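Local atomic coordinates of LEOA (Escherichia coli, PDB entry 4AUR), a protein that is a bacterial dynamin-like protein that probably binds and hydrolyses GTP through a P-loop domain joined to a long helical bundle. Residues N333-Q338 and E509-I514; S341-L346 and S502-I507; R441-K446 and E536-E541. All coordinates share one frame; numbering follows the deposited sequence.

Contact 1: N333-Q338 and E509-I514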
loop_
_atom_site.group_PDB
_atom_site.type_symbol
_atom_site.label_atom_id
_atom_site.label_comp_id
_atom_site.label_asym_id
_atom_site.label_seq_id
_atom_site.Cartn_x
_atom_site.Cartn_y
_atom_site.Cartn_z
ATOM N N ASN A 333 -11.930 56.775 5.796
ATOM C CA ASN A 333 -13.005 57.495 6.438
ATOM C C ASN A 333 -12.459 58.538 7.434
ATOM O O ASN A 333 -12.960 59.652 7.509
ATOM C CB ASN A 333 -13.967 56.526 7.125
ATOM C CG ASN A 333 -15.402 57.043 7.161
ATOM O OD1 ASN A 333 -15.993 57.424 6.129
ATOM N ND2 ASN A 333 -15.985 57.033 8.351
ATOM N N LEU A 334 -11.416 58.196 8.179
ATOM C CA LEU A 334 -10.731 59.194 8.989
ATOM C C LEU A 334 -10.164 60.326 8.137
ATOM O O LEU A 334 -10.300 61.498 8.459
ATOM C CB LEU A 334 -9.594 58.565 9.783
ATOM C CG LEU A 334 -10.049 57.901 11.070
ATOM C CD1 LEU A 334 -8.985 56.928 11.562
ATOM C CD2 LEU A 334 -10.373 58.951 12.133
HETATM N N MSE A 335 -9.527 59.972 7.042
HETATM C CA MSE A 335 -8.876 60.953 6.224
HETATM C C MSE A 335 -9.858 61.976 5.808
HETATM O O MSE A 335 -9.573 63.141 5.875
HETATM C CB MSE A 335 -8.285 60.257 5.029
HETATM C CG MSE A 335 -7.094 61.039 4.509
HETATM SE SE MSE A 335 -6.542 60.098 2.894
HETATM C CE MSE A 335 -5.669 58.580 3.808
ATOM N N GLU A 336 -11.047 61.530 5.416
ATOM C CA GLU A 336 -12.121 62.409 4.950
ATOM C C GLU A 336 -12.757 63.175 6.087
ATOM O O GLU A 336 -13.080 64.325 5.917
ATOM C CB GLU A 336 -13.185 61.603 4.202
ATOM C CG GLU A 336 -14.168 62.422 3.369
ATOM C CD GLU A 336 -15.321 61.599 2.793
ATOM O OE1 GLU A 336 -15.494 60.420 3.169
ATOM O OE2 GLU A 336 -16.070 62.126 1.943
ATOM N N LYS A 337 -12.954 62.550 7.240
ATOM C CA LYS A 337 -13.515 63.262 8.387
ATOM C C LYS A 337 -12.546 64.377 8.818
ATOM O O LYS A 337 -12.974 65.492 9.177
ATOM C CB LYS A 337 -13.805 62.302 9.554
ATOM C CG LYS A 337 -13.943 62.984 10.918
ATOM C CD LYS A 337 -13.956 62.009 12.108
ATOM C CE LYS A 337 -13.613 62.715 13.430
ATOM N NZ LYS A 337 -13.794 61.848 14.640
ATOM N N GLN A 338 -11.250 64.052 8.770
ATOM C CA GLN A 338 -10.203 64.946 9.207
ATOM C C GLN A 338 -10.180 66.191 8.334
ATOM O O GLN A 338 -10.308 67.300 8.848
ATOM C CB GLN A 338 -8.852 64.228 9.200
ATOM C CG GLN A 338 -7.620 65.133 9.279
ATOM C CD GLN A 338 -7.590 66.026 10.518
ATOM O OE1 GLN A 338 -7.399 67.245 10.411
ATOM N NE2 GLN A 338 -7.779 65.425 11.698
ATOM N N GLU A 509 -15.556 63.728 -3.508
ATOM C CA GLU A 509 -15.684 62.950 -4.729
ATOM C C GLU A 509 -14.802 61.700 -4.731
ATOM O O GLU A 509 -15.315 60.594 -4.866
ATOM C CB GLU A 509 -15.430 63.818 -5.964
ATOM C CG GLU A 509 -15.209 63.067 -7.277
ATOM C CD GLU A 509 -15.247 63.987 -8.508
ATOM O OE1 GLU A 509 -14.788 65.167 -8.421
ATOM O OE2 GLU A 509 -15.736 63.521 -9.572
ATOM N N PRO A 510 -13.482 61.856 -4.575
ATOM C CA PRO A 510 -12.627 60.694 -4.733
ATOM C C PRO A 510 -12.888 59.538 -3.764
ATOM O O PRO A 510 -12.615 58.371 -4.096
ATOM C CB PRO A 510 -11.223 61.259 -4.541
ATOM C CG PRO A 510 -11.398 62.637 -4.005
ATOM C CD PRO A 510 -12.704 63.096 -4.533
ATOM N N PHE A 511 -13.413 59.843 -2.587
ATOM C CA PHE A 511 -13.754 58.803 -1.642
ATOM C C PHE A 511 -15.049 58.118 -2.071
ATOM O O PHE A 511 -15.120 56.905 -2.113
ATOM C CB PHE A 511 -13.911 59.369 -0.233
ATOM C CG PHE A 511 -12.669 60.016 0.322
ATOM C CD1 PHE A 511 -11.706 59.275 0.953
ATOM C CD2 PHE A 511 -12.500 61.381 0.256
ATOM C CE1 PHE A 511 -10.575 59.870 1.479
ATOM C CE2 PHE A 511 -11.384 61.986 0.793
ATOM C CZ PHE A 511 -10.413 61.226 1.400
ATOM N N GLU A 512 -16.071 58.888 -2.410
ATOM C CA GLU A 512 -17.363 58.306 -2.761
ATOM C C GLU A 512 -17.180 57.116 -3.690
ATOM O O GLU A 512 -17.759 56.057 -3.486
ATOM C CB GLU A 512 -18.290 59.348 -3.414
ATOM C CG GLU A 512 -19.207 60.074 -2.433
ATOM C CD GLU A 512 -19.577 61.492 -2.889
ATOM O OE1 GLU A 512 -19.479 61.777 -4.106
ATOM O OE2 GLU A 512 -19.966 62.330 -2.026
ATOM N N ASP A 513 -16.347 57.296 -4.701
ATOM C CA ASP A 513 -16.180 56.302 -5.735
ATOM C C ASP A 513 -15.696 54.998 -5.111
ATOM O O ASP A 513 -16.343 53.951 -5.221
ATOM C CB ASP A 513 -15.198 56.813 -6.788
ATOM C CG ASP A 513 -15.615 58.175 -7.380
ATOM O OD1 ASP A 513 -16.708 58.695 -7.024
ATOM O OD2 ASP A 513 -14.844 58.726 -8.203
ATOM N N ILE A 514 -14.577 55.083 -4.414
ATOM C CA ILE A 514 -13.952 53.923 -3.821
ATOM C C ILE A 514 -14.741 53.306 -2.674
ATOM O O ILE A 514 -14.585 52.140 -2.393
ATOM C CB ILE A 514 -12.558 54.271 -3.321
ATOM C CG1 ILE A 514 -11.830 53.024 -2.901
ATOM C CG2 ILE A 514 -12.626 55.170 -2.113
ATOM C CD1 ILE A 514 -10.392 53.340 -2.600
#

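Contact 2: S341-L346 and S502-I507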
loop_
_atom_site.group_PDB
_atom_site.type_symbol
_atom_site.label_atom_id
_atom_site.label_comp_id
_atom_site.label_asym_id
_atom_site.label_seq_id
_atom_site.Cartn_x
_atom_site.Cartn_y
_atom_site.Cartn_z
ATOM N N SER A 341 -13.235 68.422 8.934
ATOM C CA SER A 341 -13.242 69.220 10.159
ATOM C C SER A 341 -12.202 70.353 10.122
ATOM O O SER A 341 -12.268 71.306 10.899
ATOM C CB SER A 341 -12.979 68.332 11.366
ATOM O OG SER A 341 -11.623 67.941 11.347
ATOM N N GLN A 342 -11.234 70.232 9.230
ATOM C CA GLN A 342 -10.295 71.291 9.008
ATOM C C GLN A 342 -10.937 72.375 8.194
ATOM O O GLN A 342 -10.586 73.545 8.323
ATOM C CB GLN A 342 -9.085 70.786 8.246
ATOM C CG GLN A 342 -8.047 70.127 9.109
ATOM C CD GLN A 342 -6.788 69.888 8.324
ATOM O OE1 GLN A 342 -6.246 70.800 7.696
ATOM N NE2 GLN A 342 -6.316 68.654 8.341
ATOM N N LEU A 343 -11.853 71.984 7.325
ATOM C CA LEU A 343 -12.456 72.930 6.407
ATOM C C LEU A 343 -13.452 73.804 7.100
ATOM O O LEU A 343 -13.426 75.012 6.921
ATOM C CB LEU A 343 -13.160 72.218 5.259
ATOM C CG LEU A 343 -13.897 73.118 4.260
ATOM C CD1 LEU A 343 -13.039 74.256 3.718
ATOM C CD2 LEU A 343 -14.400 72.285 3.098
ATOM N N ARG A 344 -14.340 73.212 7.890
ATOM C CA ARG A 344 -15.519 73.953 8.335
ATOM C C ARG A 344 -15.230 75.213 9.173
ATOM O O ARG A 344 -16.030 76.145 9.138
ATOM C CB ARG A 344 -16.559 73.037 9.001
ATOM C CG ARG A 344 -16.235 72.507 10.399
ATOM C CD ARG A 344 -17.421 71.697 10.959
ATOM N NE ARG A 344 -17.889 70.644 10.028
ATOM C CZ ARG A 344 -17.482 69.365 10.017
ATOM N NH1 ARG A 344 -16.587 68.900 10.899
ATOM N NH2 ARG A 344 -17.985 68.536 9.108
ATOM N N PRO A 345 -14.085 75.270 9.883
ATOM C CA PRO A 345 -13.825 76.476 10.663
ATOM C C PRO A 345 -13.058 77.587 9.941
ATOM O O PRO A 345 -12.812 78.619 10.516
ATOM C CB PRO A 345 -13.001 75.953 11.858
ATOM C CG PRO A 345 -12.752 74.491 11.622
ATOM C CD PRO A 345 -13.112 74.214 10.198
ATOM N N LEU A 346 -12.700 77.396 8.690
ATOM C CA LEU A 346 -11.741 78.288 8.049
ATOM C C LEU A 346 -12.334 79.617 7.591
ATOM O O LEU A 346 -13.381 79.626 6.972
ATOM C CB LEU A 346 -11.126 77.589 6.831
ATOM C CG LEU A 346 -10.366 76.278 7.020
ATOM C CD1 LEU A 346 -9.717 75.893 5.707
ATOM C CD2 LEU A 346 -9.315 76.357 8.117
ATOM N N SER A 502 -17.715 74.323 -2.427
ATOM C CA SER A 502 -16.883 73.932 -3.574
ATOM C C SER A 502 -15.776 72.953 -3.210
ATOM O O SER A 502 -15.473 72.023 -3.964
ATOM C CB SER A 502 -16.272 75.161 -4.232
ATOM O OG SER A 502 -15.648 74.836 -5.453
ATOM N N LEU A 503 -15.182 73.143 -2.052
ATOM C CA LEU A 503 -14.065 72.304 -1.686
ATOM C C LEU A 503 -14.534 70.975 -1.173
ATOM O O LEU A 503 -13.934 69.966 -1.468
ATOM C CB LEU A 503 -13.174 72.998 -0.659
ATOM C CG LEU A 503 -12.435 74.230 -1.194
ATOM C CD1 LEU A 503 -11.624 74.856 -0.069
ATOM C CD2 LEU A 503 -11.556 73.887 -2.385
ATOM N N ALA A 504 -15.605 70.972 -0.402
ATOM C CA ALA A 504 -16.234 69.725 0.016
ATOM C C ALA A 504 -16.528 68.798 -1.159
ATOM O O ALA A 504 -16.222 67.640 -1.110
ATOM C CB ALA A 504 -17.509 70.018 0.771
ATOM N N LYS A 505 -17.109 69.323 -2.225
ATOM C CA LYS A 505 -17.500 68.481 -3.340
ATOM C C LYS A 505 -16.220 67.873 -3.877
ATOM O O LYS A 505 -16.164 66.692 -4.184
ATOM C CB LYS A 505 -18.232 69.290 -4.434
ATOM C CG LYS A 505 -19.544 68.676 -4.937
ATOM C CD LYS A 505 -20.739 69.052 -4.037
ATOM C CE LYS A 505 -21.916 68.054 -4.081
ATOM N NZ LYS A 505 -22.829 68.212 -5.254
ATOM N N ILE A 506 -15.175 68.687 -3.955
ATOM C CA ILE A 506 -13.858 68.205 -4.380
ATOM C C ILE A 506 -13.267 67.143 -3.430
ATOM O O ILE A 506 -12.709 66.150 -3.866
ATOM C CB ILE A 506 -12.879 69.384 -4.522
ATOM C CG1 ILE A 506 -13.295 70.230 -5.742
ATOM C CG2 ILE A 506 -11.447 68.877 -4.653
ATOM C CD1 ILE A 506 -12.544 71.534 -5.953
ATOM N N ILE A 507 -13.391 67.375 -2.132
ATOM C CA ILE A 507 -12.842 66.486 -1.131
ATOM C C ILE A 507 -13.558 65.145 -1.132
ATOM O O ILE A 507 -12.928 64.101 -1.091
ATOM C CB ILE A 507 -12.927 67.148 0.247
ATOM C CG1 ILE A 507 -11.785 68.145 0.383
ATOM C CG2 ILE A 507 -12.833 66.118 1.352
ATOM C CD1 ILE A 507 -11.858 69.019 1.607
#

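Contact 3: R441-K446 and E536-E541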
loop_
_atom_site.group_PDB
_atom_site.type_symbol
_atom_site.label_atom_id
_atom_site.label_comp_id
_atom_site.label_asym_id
_atom_site.label_seq_id
_atom_site.Cartn_x
_atom_site.Cartn_y
_atom_site.Cartn_z
ATOM N N ARG A 441 -2.043 22.929 -12.037
ATOM C CA ARG A 441 -0.969 23.737 -11.524
ATOM C C ARG A 441 -0.518 24.767 -12.558
ATOM O O ARG A 441 -0.054 25.825 -12.202
ATOM C CB ARG A 441 0.213 22.862 -11.120
ATOM C CG ARG A 441 1.218 23.585 -10.252
ATOM C CD ARG A 441 2.487 22.792 -10.044
ATOM N NE ARG A 441 3.243 22.686 -11.290
ATOM C CZ ARG A 441 4.405 22.049 -11.416
ATOM N NH1 ARG A 441 4.958 21.475 -10.365
ATOM N NH2 ARG A 441 5.011 21.984 -12.602
ATOM N N ASP A 442 -0.634 24.447 -13.836
ATOM C CA ASP A 442 -0.261 25.390 -14.875
ATOM C C ASP A 442 -1.257 26.526 -14.981
ATOM O O ASP A 442 -0.850 27.679 -15.052
ATOM C CB ASP A 442 -0.120 24.706 -16.237
ATOM C CG ASP A 442 1.269 24.159 -16.464
ATOM O OD1 ASP A 442 2.104 24.251 -15.524
ATOM O OD2 ASP A 442 1.519 23.635 -17.579
ATOM N N THR A 443 -2.548 26.198 -14.995
ATOM C CA THR A 443 -3.576 27.202 -15.027
ATOM C C THR A 443 -3.440 28.141 -13.842
ATOM O O THR A 443 -3.738 29.308 -13.963
ATOM C CB THR A 443 -4.964 26.566 -15.036
ATOM O OG1 THR A 443 -5.007 25.620 -16.095
ATOM C CG2 THR A 443 -6.054 27.598 -15.267
ATOM N N ILE A 444 -2.947 27.649 -12.718
ATOM C CA ILE A 444 -2.776 28.485 -11.526
ATOM C C ILE A 444 -1.533 29.361 -11.555
ATOM O O ILE A 444 -1.537 30.466 -11.008
ATOM C CB ILE A 444 -2.793 27.618 -10.259
ATOM C CG1 ILE A 444 -4.238 27.155 -10.046
ATOM C CG2 ILE A 444 -2.228 28.362 -9.049
ATOM C CD1 ILE A 444 -4.471 26.335 -8.815
ATOM N N GLY A 445 -0.478 28.872 -12.197
ATOM C CA GLY A 445 0.738 29.646 -12.380
ATOM C C GLY A 445 0.600 30.776 -13.390
ATOM O O GLY A 445 1.472 31.627 -13.461
ATOM N N LYS A 446 -0.479 30.774 -14.173
ATOM C CA LYS A 446 -0.770 31.854 -15.120
ATOM C C LYS A 446 -1.777 32.840 -14.549
ATOM O O LYS A 446 -1.750 34.007 -14.896
ATOM C CB LYS A 446 -1.298 31.310 -16.452
ATOM C CG LYS A 446 -2.072 32.349 -17.266
ATOM C CD LYS A 446 -2.314 31.922 -18.710
ATOM C CE LYS A 446 -2.779 33.097 -19.575
ATOM N NZ LYS A 446 -2.659 32.818 -21.038
ATOM N N GLU A 536 -10.501 29.339 -7.448
ATOM C CA GLU A 536 -11.539 28.509 -6.886
ATOM C C GLU A 536 -12.176 27.657 -7.988
ATOM O O GLU A 536 -12.418 26.460 -7.805
ATOM C CB GLU A 536 -12.591 29.365 -6.195
ATOM C CG GLU A 536 -13.916 28.660 -6.004
ATOM C CD GLU A 536 -14.860 29.434 -5.125
ATOM O OE1 GLU A 536 -15.459 30.414 -5.627
ATOM O OE2 GLU A 536 -14.996 29.041 -3.935
ATOM N N GLN A 537 -12.450 28.300 -9.115
ATOM C CA GLN A 537 -12.885 27.645 -10.354
ATOM C C GLN A 537 -11.989 26.450 -10.730
ATOM O O GLN A 537 -12.458 25.317 -10.903
ATOM C CB GLN A 537 -12.827 28.685 -11.458
ATOM C CG GLN A 537 -13.898 28.666 -12.519
ATOM C CD GLN A 537 -13.576 29.703 -13.604
ATOM O OE1 GLN A 537 -13.022 30.788 -13.322
ATOM N NE2 GLN A 537 -13.897 29.367 -14.853
ATOM N N VAL A 538 -10.690 26.693 -10.800
ATOM C CA VAL A 538 -9.741 25.641 -11.121
ATOM C C VAL A 538 -9.794 24.532 -10.120
ATOM O O VAL A 538 -9.707 23.379 -10.475
ATOM C CB VAL A 538 -8.304 26.153 -11.103
ATOM C CG1 VAL A 538 -7.315 25.009 -11.343
ATOM C CG2 VAL A 538 -8.136 27.289 -12.112
ATOM N N VAL A 539 -9.884 24.872 -8.851
ATOM C CA VAL A 539 -9.903 23.852 -7.817
ATOM C C VAL A 539 -11.183 23.062 -7.955
ATOM O O VAL A 539 -11.173 21.854 -7.822
ATOM C CB VAL A 539 -9.815 24.472 -6.410
ATOM C CG1 VAL A 539 -10.613 23.673 -5.372
ATOM C CG2 VAL A 539 -8.359 24.600 -5.996
ATOM N N THR A 540 -12.284 23.767 -8.235
ATOM C CA THR A 540 -13.589 23.151 -8.369
ATOM C C THR A 540 -13.594 22.164 -9.504
ATOM O O THR A 540 -14.278 21.173 -9.416
ATOM C CB THR A 540 -14.680 24.200 -8.656
ATOM O OG1 THR A 540 -14.912 25.002 -7.489
ATOM C CG2 THR A 540 -15.989 23.541 -9.061
ATOM N N GLU A 541 -12.869 22.460 -10.580
ATOM C CA GLU A 541 -12.815 21.582 -11.753
ATOM C C GLU A 541 -11.972 20.373 -11.453
ATOM O O GLU A 541 -12.349 19.244 -11.734
ATOM C CB GLU A 541 -12.213 22.293 -12.962
ATOM C CG GLU A 541 -13.150 23.242 -13.690
ATOM C CD GLU A 541 -12.588 23.687 -15.043
ATOM O OE1 GLU A 541 -11.601 24.460 -15.071
ATOM O OE2 GLU A 541 -13.128 23.247 -16.088
#

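Contact 1: N333-Q338 and E509-I514
A CH-pi and Met-aromatic cluster joins E336 and M335 of helix 275-343 to F511 of helix 489-518, two antiparallel helices of the elongated bundle of this bacterial dynamin. F511 points its side chain from the backbone toward helix 275-343, and E336 lies over one face of the ring. E336 CB stands 3.8 Å from the centroid of the F511 ring and only 9° off the ring normal, while E336 CG comes to 3.7 Å from F511 CD2. With CG anti to the backbone N (chi1 -165°) and the rest of the chain extended, E336 runs back along the phenylalanine toward F511 CB, the two side chains sliding past each other in opposite directions. The carboxylate is thereby stacked over the ring, nearly parallel to it (planes 17° apart). One carboxylate oxygen has a second partner: E336 OE1 is hydrogen-bonded to the OH of Y515, one turn further along the helix of F511, which would help hold the carboxylate in this lie. M335, a selenomethionine, completes the cluster. Its CB approaches F511 CE1 obliquely at 4.2 Å, and M335 SE sits at the ring edge, 5.4 Å from the F511 centroid. The same M335 side chain also touches R373 and S377 of helix 368-408, so it packs against a third helix. A ring covered on one face by the length of a glutamate side chain from the neighbouring antiparallel helix thus ties these two helices together in the dynamin-like helical domain.

Contact 2: S341-L346 and S502-I507
L343 carries the contact of S341-L346 with L503, A504 and I507, close to where helix 275-343 gives way to a turn in the helical domain of this dynamin-like protein. Ahead of it, S341 OG is hydrogen-bonded to the O of Q338 within the helix, whereas Q342 NE2 bonds both Q338 OE1 and E358 OE2 of helix 351-359. L343 then turns into the interface. Having CG anti to the backbone N (chi1 177°) extends the side chain across to helix 489-518, where its two methyls divide the work. CD2 does most of it, lying 4.0 Å from L503 CB and reaching I507 CD1 at 4.4 Å one turn on; its approach to A504 N, at 3.9 Å, is a van der Waals contact with the backbone and no polar bond. The other methyl, L343 CD1, meets L503 CD1 at 4.1 Å, the two leucines crossing at a slant. F354 of helix 351-359 touches both L503 and I507, bringing a third helix to this buried contact. From L343 to L346 the backbone makes a type I beta turn; the O of R344 accepts a hydrogen bond from K500 NZ, and L346 N donates to L343 O at 3.1 Å.

Contact 3: R441-K446 and E536-E541
V538 spreads its two methyls between T443 and I444, neighbours on helix 430-447. Its CG1 takes the isoleucine, at 4.0 Å from both I444 CG1 and I444 CD1, and its CG2 takes the threonine, where V538 CG2 and T443 CG2 are 3.8 Å apart. The valine approaches the two differently: it crosses I444 at an angle but slides alongside T443 in the opposing sense. T443 OG1 lies beside the backbone N (chi1 -53°), hydrogen-bonded to the O of A439 in the preceding turn, which leaves CG2 anti to that N and directed at the valine. The threonine thus offers carbon across the interface and keeps its hydroxyl for its own helix. This is apolar helix-helix packing within the dynamin-like helical domain, between helices that run in broadly opposite directions. A440 and L447 also touch V538, so the valine's neighbours on helix 430-447 span about two turns. Behind I444 stands helix 368-408, whose S393, I396 and T397 meet the buried isoleucine. On the other partner, V539 and E536 face helix 275-343, with V539 on F310 and E536 OE2 in a salt bridge with R318. The turn around V538 is reinforced by T540 OG1, which donates to E536 O at 2.9 Å from above the carbonyl plane, and that same oxygen also accepts from T540 N.

In the fold
Contacts 1 and 2 are successive steps along one pair of helices, 275-343 and 489-518, with centres 12 Å apart. Because the pair is antiparallel, the order reverses on the second helix: 333-338 precedes 341-346, but 502-507 precedes 509-514. Contact 3 joins helices 430-447 and 530-544, its centre 37 Å from contact 1 and 48 Å from contact 2. In sequence 441-446 falls between the two halves of contacts 1 and 2, and 536-541 follows both. Helix 275-343 takes part in contacts 1 and 2 and flanks contact 3, while helix 368-408 touches contacts 1 and 3. Contacts 1 and 2 thus lie toward the far end of the elongated helical bundle, contact 3 nearer the chain's centre.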